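Local structure of VP5 (6QGI) at residues A2-V7 with S376-E381; T75-A80 with T100-Y105; A93-A98 with G245-V250; G354-Y359 with A423-T428. The protein forms part of the envelope of a haloarchaeal pleomorphic virus and probably drives fusion of the viral membrane with that of the host cell. All coordinates share one frame; numbering follows the deposited sequence.

Contact 1 (A2-V7 with S376-E381); sequences APLVGV and SGTAVE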
loop_
_atom_site.group_PDB
_atom_site.type_symbol
_atom_site.label_atom_id
_atom_site.label_comp_id
_atom_site.label_asym_id
_atom_site.label_seq_id
_atom_site.Cartn_x
_atom_site.Cartn_y
_atom_site.Cartn_z
ATOM N N ALA A 2 -15.370 -6.736 -9.163
ATOM C CA ALA A 2 -14.922 -6.190 -7.886
ATOM C C ALA A 2 -13.499 -6.684 -7.563
ATOM O O ALA A 2 -13.223 -7.872 -7.764
ATOM C CB ALA A 2 -15.885 -6.601 -6.779
ATOM N N PRO A 3 -12.576 -5.816 -7.074
ATOM C CA PRO A 3 -11.222 -6.304 -6.744
ATOM C C PRO A 3 -11.238 -7.256 -5.538
ATOM O O PRO A 3 -11.876 -6.957 -4.525
ATOM C CB PRO A 3 -10.436 -5.021 -6.455
ATOM C CG PRO A 3 -11.456 -4.018 -6.060
ATOM C CD PRO A 3 -12.722 -4.372 -6.788
ATOM N N LEU A 4 -10.578 -8.432 -5.683
ATOM C CA LEU A 4 -10.466 -9.501 -4.678
ATOM C C LEU A 4 -9.907 -8.979 -3.352
ATOM O O LEU A 4 -10.478 -9.257 -2.304
ATOM C CB LEU A 4 -9.557 -10.629 -5.237
ATOM C CG LEU A 4 -9.180 -11.811 -4.319
ATOM C CD1 LEU A 4 -10.402 -12.649 -3.949
ATOM C CD2 LEU A 4 -8.119 -12.687 -4.956
ATOM N N VAL A 5 -8.791 -8.239 -3.405
ATOM C CA VAL A 5 -8.132 -7.676 -2.231
ATOM C C VAL A 5 -9.034 -6.605 -1.592
ATOM O O VAL A 5 -9.269 -6.652 -0.380
ATOM C CB VAL A 5 -6.730 -7.125 -2.600
ATOM C CG1 VAL A 5 -6.116 -6.325 -1.453
ATOM C CG2 VAL A 5 -5.800 -8.252 -3.035
ATOM N N GLY A 6 -9.528 -5.679 -2.411
ATOM C CA GLY A 6 -10.366 -4.572 -1.967
ATOM C C GLY A 6 -11.724 -4.926 -1.400
ATOM O O GLY A 6 -12.131 -4.339 -0.392
ATOM N N VAL A 7 -12.439 -5.870 -2.038
ATOM C CA VAL A 7 -13.792 -6.246 -1.623
ATOM C C VAL A 7 -13.804 -7.609 -0.912
ATOM O O VAL A 7 -14.310 -7.696 0.215
ATOM C CB VAL A 7 -14.788 -6.219 -2.813
ATOM C CG1 VAL A 7 -16.203 -6.564 -2.361
ATOM C CG2 VAL A 7 -14.764 -4.865 -3.523
ATOM N N SER A 376 -12.283 -10.361 -8.703
ATOM C CA SER A 376 -11.274 -10.458 -9.764
ATOM C C SER A 376 -10.328 -11.620 -9.511
ATOM O O SER A 376 -9.954 -11.889 -8.367
ATOM C CB SER A 376 -10.492 -9.155 -9.894
ATOM O OG SER A 376 -9.828 -8.816 -8.688
ATOM N N GLY A 377 -9.988 -12.319 -10.586
ATOM C CA GLY A 377 -9.107 -13.478 -10.552
ATOM C C GLY A 377 -9.718 -14.706 -9.904
ATOM O O GLY A 377 -9.000 -15.670 -9.629
ATOM N N THR A 378 -11.046 -14.677 -9.643
ATOM C CA THR A 378 -11.783 -15.790 -9.039
ATOM C C THR A 378 -12.896 -16.271 -9.990
ATOM O O THR A 378 -13.129 -15.668 -11.040
ATOM C CB THR A 378 -12.348 -15.438 -7.634
ATOM O OG1 THR A 378 -13.442 -14.529 -7.738
ATOM C CG2 THR A 378 -11.298 -14.914 -6.671
ATOM N N ALA A 379 -13.549 -17.382 -9.621
ATOM C CA ALA A 379 -14.653 -18.011 -10.343
ATOM C C ALA A 379 -15.700 -18.502 -9.358
ATOM O O ALA A 379 -15.341 -19.042 -8.310
ATOM C CB ALA A 379 -14.144 -19.169 -11.190
ATOM N N VAL A 380 -16.985 -18.301 -9.672
ATOM C CA VAL A 380 -18.069 -18.761 -8.801
ATOM C C VAL A 380 -18.448 -20.177 -9.260
ATOM O O VAL A 380 -18.829 -20.374 -10.414
ATOM C CB VAL A 380 -19.281 -17.786 -8.736
ATOM C CG1 VAL A 380 -20.344 -18.286 -7.757
ATOM C CG2 VAL A 380 -18.836 -16.373 -8.356
ATOM N N GLU A 381 -18.255 -21.158 -8.362
ATOM C CA GLU A 381 -18.532 -22.578 -8.569
ATOM C C GLU A 381 -19.888 -22.904 -7.958
ATOM O O GLU A 381 -20.029 -22.960 -6.732
ATOM C CB GLU A 381 -17.414 -23.437 -7.956
ATOM C CG GLU A 381 -17.221 -24.772 -8.643
ATOM C CD GLU A 381 -16.300 -25.713 -7.895
ATOM O OE1 GLU A 381 -16.786 -26.414 -6.979
ATOM O OE2 GLU A 381 -15.092 -25.748 -8.221
#
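Ser376 ties the N-terminal end of the chain down with two hydrogen bonds, one from its backbone and one to its hydroxyl. Its N donates to Ala2 O at 2.8 Å, approaching almost straight down the carbonyl bond (C=O...N 168°), although the N-H is not well aligned with it. The second bond runs in the reverse sense, from Leu4 N to Ser376 OG at 3.1 Å, and is straighter, with an N-H...O angle of 160°. A chi1 of 59° sets OG between the backbone N and carbonyl carbon of Ser376, which brings it up to the first turn of helix 4-8 and to 3.5 Å from Pro3 CA. The Leu4 side chain adds the packing: its CB lies 3.4 Å from Ser376 O, and its CD1 meets the methyl CG2 of Thr378 at 3.7 Å. The hydroxyl of Thr378 bonds to Tyr375 O, leaving the methyl for Leu4; Val352 of strand 343-355 packs on both side chains. Ala2 is also paired through the backbone with Pro374. The arrangement is that of a chain terminus docked on the loop leading into a sheet strand, here 378-384, with one leucine methyl resting on the methyl of the strand's first residue.

Contact 2 (T75-A80 with T100-Y105); sequences TDAKIA and TEVNSY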
loop_
_atom_site.group_PDB
_atom_site.type_symbol
_atom_site.label_atom_id
_atom_site.label_comp_id
_atom_site.label_asym_id
_atom_site.label_seq_id
_atom_site.Cartn_x
_atom_site.Cartn_y
_atom_site.Cartn_z
ATOM N N THR A 75 21.360 2.440 9.177
ATOM C CA THR A 75 22.212 1.353 8.674
ATOM C C THR A 75 23.242 1.910 7.663
ATOM O O THR A 75 24.434 1.680 7.846
ATOM C CB THR A 75 21.352 0.215 8.078
ATOM O OG1 THR A 75 20.510 -0.325 9.098
ATOM C CG2 THR A 75 22.188 -0.909 7.486
ATOM N N ASP A 76 22.786 2.683 6.653
ATOM C CA ASP A 76 23.629 3.281 5.608
ATOM C C ASP A 76 24.553 4.361 6.153
ATOM O O ASP A 76 25.689 4.477 5.695
ATOM C CB ASP A 76 22.763 3.884 4.489
ATOM C CG ASP A 76 22.051 2.888 3.590
ATOM O OD1 ASP A 76 22.382 1.680 3.653
ATOM O OD2 ASP A 76 21.172 3.317 2.814
ATOM N N ALA A 77 24.050 5.171 7.099
ATOM C CA ALA A 77 24.788 6.258 7.737
ATOM C C ALA A 77 25.912 5.715 8.610
ATOM O O ALA A 77 27.039 6.205 8.509
ATOM C CB ALA A 77 23.844 7.108 8.569
ATOM N N LYS A 78 25.616 4.691 9.445
ATOM C CA LYS A 78 26.595 4.058 10.333
ATOM C C LYS A 78 27.678 3.332 9.533
ATOM O O LYS A 78 28.850 3.497 9.865
ATOM C CB LYS A 78 25.929 3.109 11.336
ATOM C CG LYS A 78 25.214 3.851 12.461
ATOM C CD LYS A 78 24.535 2.929 13.454
ATOM C CE LYS A 78 23.668 3.730 14.387
ATOM N NZ LYS A 78 22.999 2.858 15.369
ATOM N N ILE A 79 27.302 2.587 8.453
ATOM C CA ILE A 79 28.252 1.856 7.597
ATOM C C ILE A 79 29.268 2.842 6.992
ATOM O O ILE A 79 30.473 2.624 7.141
ATOM C CB ILE A 79 27.545 0.982 6.520
ATOM C CG1 ILE A 79 26.925 -0.264 7.181
ATOM C CG2 ILE A 79 28.511 0.559 5.390
ATOM C CD1 ILE A 79 25.852 -0.921 6.407
ATOM N N ALA A 80 28.781 3.945 6.379
ATOM C CA ALA A 80 29.617 4.992 5.780
ATOM C C ALA A 80 30.506 5.670 6.825
ATOM O O ALA A 80 31.654 5.998 6.521
ATOM C CB ALA A 80 28.747 6.025 5.094
ATOM N N THR A 100 25.542 12.427 4.457
ATOM C CA THR A 100 25.366 12.338 3.005
ATOM C C THR A 100 24.531 11.105 2.676
ATOM O O THR A 100 23.663 11.187 1.811
ATOM C CB THR A 100 26.731 12.343 2.297
ATOM O OG1 THR A 100 27.373 13.580 2.594
ATOM C CG2 THR A 100 26.626 12.192 0.785
ATOM N N GLU A 101 24.756 9.990 3.396
ATOM C CA GLU A 101 24.000 8.753 3.214
ATOM C C GLU A 101 22.564 8.924 3.700
ATOM O O GLU A 101 21.657 8.387 3.068
ATOM C CB GLU A 101 24.681 7.575 3.915
ATOM C CG GLU A 101 25.960 7.127 3.224
ATOM C CD GLU A 101 25.811 6.616 1.805
ATOM O OE1 GLU A 101 25.274 5.499 1.624
ATOM O OE2 GLU A 101 26.235 7.336 0.872
ATOM N N VAL A 102 22.357 9.696 4.794
ATOM C CA VAL A 102 21.034 10.011 5.358
ATOM C C VAL A 102 20.264 10.833 4.326
ATOM O O VAL A 102 19.148 10.474 3.959
ATOM C CB VAL A 102 21.132 10.764 6.726
ATOM C CG1 VAL A 102 19.762 11.212 7.237
ATOM C CG2 VAL A 102 21.839 9.927 7.774
ATOM N N ASN A 103 20.899 11.909 3.836
ATOM C CA ASN A 103 20.339 12.850 2.879
ATOM C C ASN A 103 20.089 12.216 1.511
ATOM O O ASN A 103 19.059 12.507 0.909
ATOM C CB ASN A 103 21.239 14.076 2.752
ATOM C CG ASN A 103 21.371 14.865 4.040
ATOM O OD1 ASN A 103 20.484 14.877 4.900
ATOM N ND2 ASN A 103 22.493 15.540 4.209
ATOM N N SER A 104 20.999 11.342 1.040
ATOM C CA SER A 104 20.890 10.656 -0.250
ATOM C C SER A 104 19.716 9.677 -0.260
ATOM O O SER A 104 18.939 9.654 -1.218
ATOM C CB SER A 104 22.187 9.919 -0.575
ATOM O OG SER A 104 22.201 9.465 -1.916
ATOM N N TYR A 105 19.587 8.881 0.813
ATOM C CA TYR A 105 18.529 7.896 0.966
ATOM C C TYR A 105 17.168 8.582 1.209
ATOM O O TYR A 105 16.179 8.188 0.583
ATOM C CB TYR A 105 18.871 6.893 2.088
ATOM C CG TYR A 105 17.686 6.098 2.599
ATOM C CD1 TYR A 105 16.957 5.270 1.748
ATOM C CD2 TYR A 105 17.293 6.175 3.928
ATOM C CE1 TYR A 105 15.858 4.553 2.210
ATOM C CE2 TYR A 105 16.203 5.452 4.403
ATOM C CZ TYR A 105 15.483 4.649 3.539
ATOM O OH TYR A 105 14.418 3.933 4.023
HETATM O O HOH W 1 26.341 2.794 3.164
HETATM O O HOH W 2 22.172 5.621 1.299
#
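Asp76, Ala77 and Ala80 meet Glu101 and Val102 inside an antiparallel helical hairpin formed by the consecutive helices 66-86 and 91-133. Here the axes come within 8.2 Å at 149°, a close approach consistent with the small alanine side chains at the interface. Ala77 CB touches Val102 CG2 at 3.5 Å. One turn on, Ala80 CB lies as near to Glu101 CG, 3.5 Å away. A chi1 of -71° sets Glu101 CG beside Asp76 O and against Ala80 CB; the bend at chi2 then brings OE1 to two waters. No direct hydrogen bond joins the two segments; water does the joining. One molecule donates to Asp76 O at 3.1 Å and to Glu101 OE1 at 3.3 Å. The second lies 2.9 Å from Asp76 OD2 and 3.1 Å from Glu101 OE1, with further acceptors competing for its two protons. The two carboxylates stay 4.8 Å apart between Asp76 OD2 and Glu101 OE1, and the salt bridge from Arg271 to Asp76 OD2 probably eases their repulsion. Tyr105 brings its CB near the Asp76 carboxylate while its hydroxyl bonds to Ala19 O. Helix 225-253 lies against the hairpin, Ile246 resting on Ala77 and Val242 on Val102, while helix 476-496 packs on Ile79 through Trp479.

Contact 3 (A93-A98 with G245-V250); sequences AVLDAA and GISTWV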
loop_
_atom_site.group_PDB
_atom_site.type_symbol
_atom_site.label_atom_id
_atom_site.label_comp_id
_atom_site.label_asym_id
_atom_site.label_seq_id
_atom_site.Cartn_x
_atom_site.Cartn_y
_atom_site.Cartn_z
ATOM N N ALA A 93 34.775 14.519 8.744
ATOM C CA ALA A 93 34.693 13.658 7.557
ATOM C C ALA A 93 33.829 12.408 7.800
ATOM O O ALA A 93 33.120 11.987 6.888
ATOM C CB ALA A 93 36.087 13.244 7.120
ATOM N N VAL A 94 33.890 11.827 9.020
ATOM C CA VAL A 94 33.127 10.641 9.436
ATOM C C VAL A 94 31.630 11.000 9.476
ATOM O O VAL A 94 30.801 10.261 8.935
ATOM C CB VAL A 94 33.633 10.080 10.801
ATOM C CG1 VAL A 94 32.717 8.985 11.337
ATOM C CG2 VAL A 94 35.070 9.570 10.700
ATOM N N LEU A 95 31.300 12.149 10.095
ATOM C CA LEU A 95 29.933 12.649 10.203
ATOM C C LEU A 95 29.391 13.085 8.833
ATOM O O LEU A 95 28.241 12.771 8.532
ATOM C CB LEU A 95 29.868 13.805 11.216
ATOM C CG LEU A 95 28.514 14.474 11.498
ATOM C CD1 LEU A 95 27.405 13.450 11.761
ATOM C CD2 LEU A 95 28.626 15.351 12.701
ATOM N N ASP A 96 30.210 13.772 8.003
ATOM C CA ASP A 96 29.809 14.224 6.666
ATOM C C ASP A 96 29.418 13.044 5.777
ATOM O O ASP A 96 28.414 13.132 5.072
ATOM C CB ASP A 96 30.920 15.052 5.995
ATOM C CG ASP A 96 31.106 16.451 6.568
ATOM O OD1 ASP A 96 30.083 17.113 6.878
ATOM O OD2 ASP A 96 32.273 16.895 6.687
ATOM N N ALA A 97 30.190 11.937 5.845
ATOM C CA ALA A 97 29.949 10.707 5.089
ATOM C C ALA A 97 28.660 10.044 5.546
ATOM O O ALA A 97 27.913 9.517 4.723
ATOM C CB ALA A 97 31.112 9.752 5.259
ATOM N N ALA A 98 28.397 10.088 6.860
ATOM C CA ALA A 98 27.193 9.536 7.466
ATOM C C ALA A 98 25.959 10.342 7.054
ATOM O O ALA A 98 24.989 9.740 6.598
ATOM C CB ALA A 98 27.332 9.514 8.978
ATOM N N GLY A 245 20.811 12.430 15.575
ATOM C CA GLY A 245 21.171 11.151 16.170
ATOM C C GLY A 245 22.492 10.598 15.677
ATOM O O GLY A 245 23.259 10.065 16.478
ATOM N N ILE A 246 22.778 10.729 14.364
ATOM C CA ILE A 246 24.038 10.247 13.795
ATOM C C ILE A 246 25.181 11.176 14.250
ATOM O O ILE A 246 26.276 10.678 14.497
ATOM C CB ILE A 246 24.001 10.000 12.250
ATOM C CG1 ILE A 246 25.102 9.009 11.802
ATOM C CG2 ILE A 246 24.020 11.289 11.410
ATOM C CD1 ILE A 246 24.884 7.566 12.174
ATOM N N SER A 247 24.898 12.489 14.457
ATOM C CA SER A 247 25.872 13.464 14.970
ATOM C C SER A 247 26.263 13.110 16.406
ATOM O O SER A 247 27.401 13.356 16.814
ATOM C CB SER A 247 25.314 14.881 14.902
ATOM O OG SER A 247 26.318 15.836 15.208
ATOM N N THR A 248 25.310 12.521 17.161
ATOM C CA THR A 248 25.497 12.051 18.534
ATOM C C THR A 248 26.235 10.705 18.471
ATOM O O THR A 248 27.191 10.509 19.216
ATOM C CB THR A 248 24.140 11.979 19.267
ATOM O OG1 THR A 248 23.527 13.269 19.241
ATOM C CG2 THR A 248 24.270 11.504 20.713
ATOM N N TRP A 249 25.813 9.802 17.556
ATOM C CA TRP A 249 26.401 8.473 17.352
ATOM C C TRP A 249 27.889 8.568 17.007
ATOM O O TRP A 249 28.682 7.837 17.591
ATOM C CB TRP A 249 25.641 7.679 16.269
ATOM C CG TRP A 249 26.082 6.248 16.170
ATOM C CD1 TRP A 249 25.614 5.197 16.899
ATOM C CD2 TRP A 249 27.113 5.721 15.323
ATOM N NE1 TRP A 249 26.299 4.053 16.576
ATOM C CE2 TRP A 249 27.206 4.338 15.590
ATOM C CE3 TRP A 249 27.969 6.284 14.358
ATOM C CZ2 TRP A 249 28.118 3.507 14.930
ATOM C CZ3 TRP A 249 28.868 5.460 13.703
ATOM C CH2 TRP A 249 28.943 4.090 13.996
ATOM N N VAL A 250 28.261 9.482 16.088
ATOM C CA VAL A 250 29.641 9.724 15.657
ATOM C C VAL A 250 30.471 10.207 16.862
ATOM O O VAL A 250 31.551 9.666 17.097
ATOM C CB VAL A 250 29.720 10.705 14.446
ATOM C CG1 VAL A 250 31.160 11.109 14.141
ATOM C CG2 VAL A 250 29.076 10.098 13.202
#
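Leu95 and Val250 meet as aliphatic groups, and no ring face or edge is used between the helices here. The one aromatic ring, the indole of Trp249, is turned instead to Lys78 of helix 66-86 and to Ile474, and its NE1 is hydrogen-bonded to Asn472 O. The contact therefore rests on methyl groups set between two antiparallel helix segments, whose axes pass 9.8 Å apart at 147°. Leu95 reaches across to three residues of the other helix, Ile246, Ser247 and Val250. Its CG stands opposite the backbone N (chi1 -179°), so that the isobutyl end extends to the other helix and forks over Ser247. There CD1 rests 3.6 Å from Ser247 CA, and CD2 comes 3.4 Å from Ser247 OG. The same CD1 also touches Ile246 CG2 and Val250 CG2, 4.0 Å from each. Next to it, Val250 turns its other branch to Val94, CG1 meeting CG1 at 3.8 Å as the two side chains slant across each other. At the far end of the contact Ala98 CB receives Ile246 CG1 at 3.6 Å, a chi1 of -158° swinging this branch of the isoleucine toward the alanine. Tyr254 adds to the packing around Val94. With a serine hydroxyl as the sole polar side-chain atom touched, the interface rests on van der Waals contact between aliphatic groups, and no hydrogen bond across it fixes the register.

Contact 4 (G354-Y359 with A423-T428); sequences GDWTAY and ARFLST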
loop_
_atom_site.group_PDB
_atom_site.type_symbol
_atom_site.label_atom_id
_atom_site.label_comp_id
_atom_site.label_asym_id
_atom_site.label_seq_id
_atom_site.Cartn_x
_atom_site.Cartn_y
_atom_site.Cartn_z
ATOM N N GLY A 354 -14.004 -19.497 -0.256
ATOM C CA GLY A 354 -15.116 -18.877 0.449
ATOM C C GLY A 354 -16.475 -19.224 -0.099
ATOM O O GLY A 354 -16.662 -19.274 -1.316
ATOM N N ASP A 355 -17.437 -19.446 0.805
ATOM C CA ASP A 355 -18.809 -19.763 0.437
ATOM C C ASP A 355 -19.476 -18.535 -0.179
ATOM O O ASP A 355 -19.332 -17.418 0.332
ATOM C CB ASP A 355 -19.599 -20.273 1.655
ATOM C CG ASP A 355 -20.924 -20.922 1.302
ATOM O OD1 ASP A 355 -20.912 -21.957 0.593
ATOM O OD2 ASP A 355 -21.974 -20.407 1.748
ATOM N N TRP A 356 -20.149 -18.744 -1.319
ATOM C CA TRP A 356 -20.877 -17.706 -2.038
ATOM C C TRP A 356 -22.370 -17.860 -1.738
ATOM O O TRP A 356 -22.929 -18.945 -1.902
ATOM C CB TRP A 356 -20.586 -17.771 -3.544
ATOM C CG TRP A 356 -21.083 -16.574 -4.296
ATOM C CD1 TRP A 356 -22.285 -16.447 -4.925
ATOM C CD2 TRP A 356 -20.402 -15.324 -4.474
ATOM N NE1 TRP A 356 -22.393 -15.200 -5.494
ATOM C CE2 TRP A 356 -21.247 -14.492 -5.240
ATOM C CE3 TRP A 356 -19.150 -14.828 -4.070
ATOM C CZ2 TRP A 356 -20.884 -13.190 -5.610
ATOM C CZ3 TRP A 356 -18.787 -13.541 -4.443
ATOM C CH2 TRP A 356 -19.650 -12.735 -5.199
ATOM N N THR A 357 -22.990 -16.787 -1.228
ATOM C CA THR A 357 -24.404 -16.757 -0.833
ATOM C C THR A 357 -25.158 -15.692 -1.653
ATOM O O THR A 357 -26.391 -15.675 -1.658
ATOM C CB THR A 357 -24.493 -16.520 0.695
ATOM O OG1 THR A 357 -23.935 -17.653 1.360
ATOM C CG2 THR A 357 -25.916 -16.315 1.199
ATOM N N ALA A 358 -24.422 -14.836 -2.376
ATOM C CA ALA A 358 -25.006 -13.774 -3.179
ATOM C C ALA A 358 -25.469 -14.298 -4.546
ATOM O O ALA A 358 -24.953 -13.890 -5.587
ATOM C CB ALA A 358 -24.003 -12.642 -3.334
ATOM N N TYR A 359 -26.468 -15.196 -4.538
ATOM C CA TYR A 359 -27.017 -15.789 -5.753
ATOM C C TYR A 359 -28.524 -15.999 -5.643
ATOM O O TYR A 359 -29.047 -16.147 -4.535
ATOM C CB TYR A 359 -26.321 -17.127 -6.075
ATOM C CG TYR A 359 -26.600 -18.237 -5.080
ATOM C CD1 TYR A 359 -27.674 -19.105 -5.257
ATOM C CD2 TYR A 359 -25.770 -18.447 -3.985
ATOM C CE1 TYR A 359 -27.952 -20.113 -4.333
ATOM C CE2 TYR A 359 -26.018 -19.473 -3.071
ATOM C CZ TYR A 359 -27.100 -20.317 -3.262
ATOM O OH TYR A 359 -27.349 -21.332 -2.372
ATOM N N ALA A 423 -23.030 -22.735 -3.402
ATOM C CA ALA A 423 -22.140 -21.911 -4.224
ATOM C C ALA A 423 -20.912 -21.491 -3.433
ATOM O O ALA A 423 -21.021 -21.235 -2.232
ATOM C CB ALA A 423 -22.874 -20.680 -4.713
ATOM N N ARG A 424 -19.748 -21.422 -4.101
ATOM C CA ARG A 424 -18.481 -21.005 -3.492
ATOM C C ARG A 424 -17.566 -20.363 -4.538
ATOM O O ARG A 424 -17.710 -20.647 -5.728
ATOM C CB ARG A 424 -17.770 -22.180 -2.779
ATOM C CG ARG A 424 -17.022 -23.172 -3.679
ATOM C CD ARG A 424 -16.038 -23.999 -2.873
ATOM N NE ARG A 424 -14.938 -24.523 -3.687
ATOM C CZ ARG A 424 -14.912 -25.739 -4.226
ATOM N NH1 ARG A 424 -15.933 -26.571 -4.057
ATOM N NH2 ARG A 424 -13.865 -26.133 -4.937
ATOM N N PHE A 425 -16.631 -19.505 -4.100
ATOM C CA PHE A 425 -15.681 -18.876 -5.013
ATOM C C PHE A 425 -14.272 -19.410 -4.760
ATOM O O PHE A 425 -13.918 -19.732 -3.624
ATOM C CB PHE A 425 -15.730 -17.335 -4.945
ATOM C CG PHE A 425 -15.111 -16.689 -3.728
ATOM C CD1 PHE A 425 -15.877 -16.407 -2.604
ATOM C CD2 PHE A 425 -13.770 -16.314 -3.724
ATOM C CE1 PHE A 425 -15.305 -15.799 -1.483
ATOM C CE2 PHE A 425 -13.201 -15.708 -2.605
ATOM C CZ PHE A 425 -13.972 -15.454 -1.492
ATOM N N LEU A 426 -13.482 -19.514 -5.832
ATOM C CA LEU A 426 -12.089 -19.972 -5.812
ATOM C C LEU A 426 -11.315 -19.265 -6.922
ATOM O O LEU A 426 -11.929 -18.815 -7.883
ATOM C CB LEU A 426 -11.981 -21.513 -5.939
ATOM C CG LEU A 426 -12.614 -22.196 -7.167
ATOM C CD1 LEU A 426 -11.660 -22.222 -8.345
ATOM C CD2 LEU A 426 -12.961 -23.606 -6.854
ATOM N N SER A 427 -9.982 -19.199 -6.810
ATOM C CA SER A 427 -9.119 -18.533 -7.786
ATOM C C SER A 427 -9.128 -19.214 -9.163
ATOM O O SER A 427 -9.304 -20.427 -9.265
ATOM C CB SER A 427 -7.689 -18.464 -7.264
ATOM O OG SER A 427 -6.869 -17.600 -8.035
ATOM N N THR A 428 -8.935 -18.399 -10.213
ATOM C CA THR A 428 -8.842 -18.772 -11.628
ATOM C C THR A 428 -7.390 -19.158 -11.965
ATOM O O THR A 428 -7.165 -19.985 -12.854
ATOM C CB THR A 428 -9.304 -17.579 -12.502
ATOM O OG1 THR A 428 -10.511 -17.022 -11.981
ATOM C CG2 THR A 428 -9.503 -17.949 -13.971
#
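Gly354 and Phe425, with Trp356 and Ala423 beyond them, supply the two backbone hydrogen bonds that join these segments. Phe425 N donates to Gly354 O at 2.8 Å, nearly straight (167°). Trp356 N reaches Ala423 O at the same distance, 2.8 Å, but from well above the carbonyl plane, as segment 354-359 begins to diverge. Ala423 O is crowded with oxygen: Asp355 OD1 lies 2.9 Å from it and Trp356 O 3.0 Å, both acceptors and neither bonded to it. The Trp356 indole makes a weak bond through NE1 to Ala358 O, and the CB of Ala358, the centre of an inverse gamma turn, lies over the rim of one indole face. Phe425 CD1 comes to the indole edge, 3.9 Å from Trp356 CE3, the two side chains running about perpendicular. Because Phe425 chi1 is 74°, its ring folds back over Gly354, with CE1 3.6 Å from Gly354 CA. Ala423 CB packs at 3.7 Å on Tyr359 CD2, and the tyrosine hydroxyl makes a weak bond to Glu421 O. Arg424 keeps its CB near Gly354 O and leads its guanidinium away to a salt bridge with Glu381. Asp355 faces Arg424 as a non-hydrogen-bonded antiparallel pair, and the whole is the fraying end of a beta pairing, where strand 343-355 leaves strand 418-427 and turns into a loop.

Overall arrangement
The four contacts fall into two groups on opposite sides of the chain's centre. Contacts 2 and 3, about 9 Å apart between centres, share helix 91-133 and lie within the N-terminal helical part: both are buried, but contact 2 admits water and carboxylates, whereas contact 3 is almost wholly aliphatic. Contacts 1 and 4, also about 9 Å apart between centres, meet through the neighbouring strands 378-384 and 418-427. Contact 1 is buried, brings in the chain terminus and has one backbone bond and one to a serine hydroxyl; contact 4 is only partly buried, has two backbone bonds and adds aromatic rings. Contacts 3 and 4 are furthest apart, about 57 Å between centres.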